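Local coordinates for Blr3880 protein (Bradyrhizobium japonicum, PDB 2OOD) that probably catalyses the zinc-dependent hydrolytic deamination of guanine to xanthine and ammonia, the first step of guanine degradation, at residues G305-L309 with G310-D314. Sequence-based numbering, arbitrary orientation.
Sequences GLFRL and GRATD
A single helical turn, 309-312, set between helix 296-301 and strand 320-323 of the amidohydrolase barrel, brings R308 and L309 onto R311, A312 and T313. R308 holds the N-cap position: its carbonyl O accepts R311 N at 3.1 Å, the donor standing well above the carbonyl plane, and takes a weak bond from A312 N. One residue on, L309 O is gripped twice. L309 O takes T313 N at 3.3 Å and T313 OG1 at 3.0 Å, from opposite faces of its carbonyl plane; with chi1 at 54°, the threonine hydroxyl folds back over the turn its own amide closes. The R308 and R311 side chains run side by side in the same direction, R311 CG lying over one face of the R308 guanidinium, whose plane is turned 39° from that of R311. The R311 head is drawn to acids: NH1 donates to D314 OD2 at 3.1 Å, with OD2 near the plane of the R311 guanidinium, while NE pairs with E366. Were R311 an alanine, D314 and E366 would probably lose their shared cationic partner, and the R308 guanidinium the chain that lies over one of its faces. On the buried side, F307 CZ meets A312 CB at 3.9 Å, and the F307 ring also stacks on F294; F282 of helix 279-288 touches both F307 and A312. The F307 side chain lies about 12 Å from the bound guanine, making this structural packing away from the pocket itself: a short helical turn within the connection between parallel strands 291-294 and 320-323 of a TIM-barrel hydrolase.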
loop_
_atom_site.group_PDB
_atom_site.type_symbol
_atom_site.label_atom_id
_atom_site.label_comp_id
_atom_site.label_asym_id
_atom_site.label_seq_id
_atom_site.Cartn_x
_atom_site.Cartn_y
_atom_site.Cartn_z
ATOM N N GLY A 305 5.510 -6.996 11.569
ATOM C CA GLY A 305 6.383 -5.923 11.998
ATOM C C GLY A 305 7.218 -5.290 10.905
ATOM O O GLY A 305 6.916 -5.419 9.725
ATOM N N LEU A 306 8.289 -4.612 11.309
ATOM C CA LEU A 306 9.171 -3.928 10.374
ATOM C C LEU A 306 10.520 -4.618 10.201
ATOM O O LEU A 306 11.356 -4.611 11.101
ATOM C CB LEU A 306 9.396 -2.486 10.839
ATOM C CG LEU A 306 8.163 -1.616 11.102
ATOM C CD1 LEU A 306 8.599 -0.294 11.698
ATOM C CD2 LEU A 306 7.394 -1.388 9.815
ATOM N N PHE A 307 10.719 -5.216 9.032
ATOM C CA PHE A 307 11.966 -5.893 8.710
ATOM C C PHE A 307 13.093 -4.871 8.776
ATOM O O PHE A 307 12.984 -3.787 8.220
ATOM C CB PHE A 307 11.882 -6.481 7.302
ATOM C CG PHE A 307 13.158 -7.101 6.822
ATOM C CD1 PHE A 307 13.595 -8.315 7.329
ATOM C CD2 PHE A 307 13.937 -6.462 5.865
ATOM C CE1 PHE A 307 14.790 -8.881 6.889
ATOM C CE2 PHE A 307 15.134 -7.023 5.421
ATOM C CZ PHE A 307 15.558 -8.233 5.936
ATOM N N ARG A 308 14.181 -5.224 9.448
ATOM C CA ARG A 308 15.311 -4.314 9.588
ATOM C C ARG A 308 16.185 -4.294 8.334
ATOM O O ARG A 308 17.271 -4.866 8.290
ATOM C CB ARG A 308 16.127 -4.702 10.825
ATOM C CG ARG A 308 15.336 -4.592 12.128
ATOM C CD ARG A 308 15.913 -5.480 13.213
ATOM N NE ARG A 308 17.278 -5.110 13.548
ATOM C CZ ARG A 308 18.196 -5.957 14.004
ATOM N NH1 ARG A 308 17.906 -7.233 14.180
ATOM N NH2 ARG A 308 19.407 -5.514 14.292
ATOM N N LEU A 309 15.686 -3.610 7.315
ATOM C CA LEU A 309 16.372 -3.494 6.041
ATOM C C LEU A 309 17.792 -2.951 6.177
ATOM O O LEU A 309 18.716 -3.446 5.528
ATOM C CB LEU A 309 15.551 -2.601 5.108
ATOM C CG LEU A 309 16.084 -2.338 3.700
ATOM C CD1 LEU A 309 16.331 -3.660 2.984
ATOM C CD2 LEU A 309 15.087 -1.480 2.945
ATOM N N GLY A 310 17.963 -1.933 7.015
ATOM C CA GLY A 310 19.277 -1.346 7.207
ATOM C C GLY A 310 20.325 -2.277 7.800
ATOM O O GLY A 310 21.523 -2.072 7.596
ATOM N N ARG A 311 19.884 -3.297 8.530
ATOM C CA ARG A 311 20.806 -4.242 9.156
ATOM C C ARG A 311 21.261 -5.309 8.167
ATOM O O ARG A 311 22.438 -5.671 8.134
ATOM C CB ARG A 311 20.144 -4.920 10.363
ATOM C CG ARG A 311 21.089 -5.732 11.249
ATOM C CD ARG A 311 21.622 -4.898 12.413
ATOM N NE ARG A 311 22.513 -3.829 11.977
ATOM C CZ ARG A 311 23.746 -4.029 11.518
ATOM N NH1 ARG A 311 24.235 -5.269 11.445
ATOM N NH2 ARG A 311 24.483 -2.995 11.115
ATOM N N ALA A 312 20.327 -5.812 7.368
ATOM C CA ALA A 312 20.643 -6.834 6.384
ATOM C C ALA A 312 21.588 -6.298 5.310
ATOM O O ALA A 312 22.340 -7.059 4.705
ATOM C CB ALA A 312 19.365 -7.347 5.748
ATOM N N THR A 313 21.549 -4.987 5.081
ATOM C CA THR A 313 22.403 -4.353 4.081
ATOM C C THR A 313 23.703 -3.805 4.658
ATOM O O THR A 313 24.430 -3.071 3.991
ATOM C CB THR A 313 21.669 -3.208 3.370
ATOM O OG1 THR A 313 21.168 -2.282 4.342
ATOM C CG2 THR A 313 20.523 -3.752 2.546
ATOM N N ASP A 314 23.987 -4.156 5.905
ATOM C CA ASP A 314 25.211 -3.723 6.567
ATOM C C ASP A 314 26.413 -4.207 5.759
ATOM O O ASP A 314 26.627 -5.412 5.625
ATOM C CB ASP A 314 25.257 -4.317 7.979
ATOM C CG ASP A 314 26.589 -4.092 8.670
ATOM O OD1 ASP A 314 27.410 -3.307 8.151
ATOM O OD2 ASP A 314 26.812 -4.694 9.740
#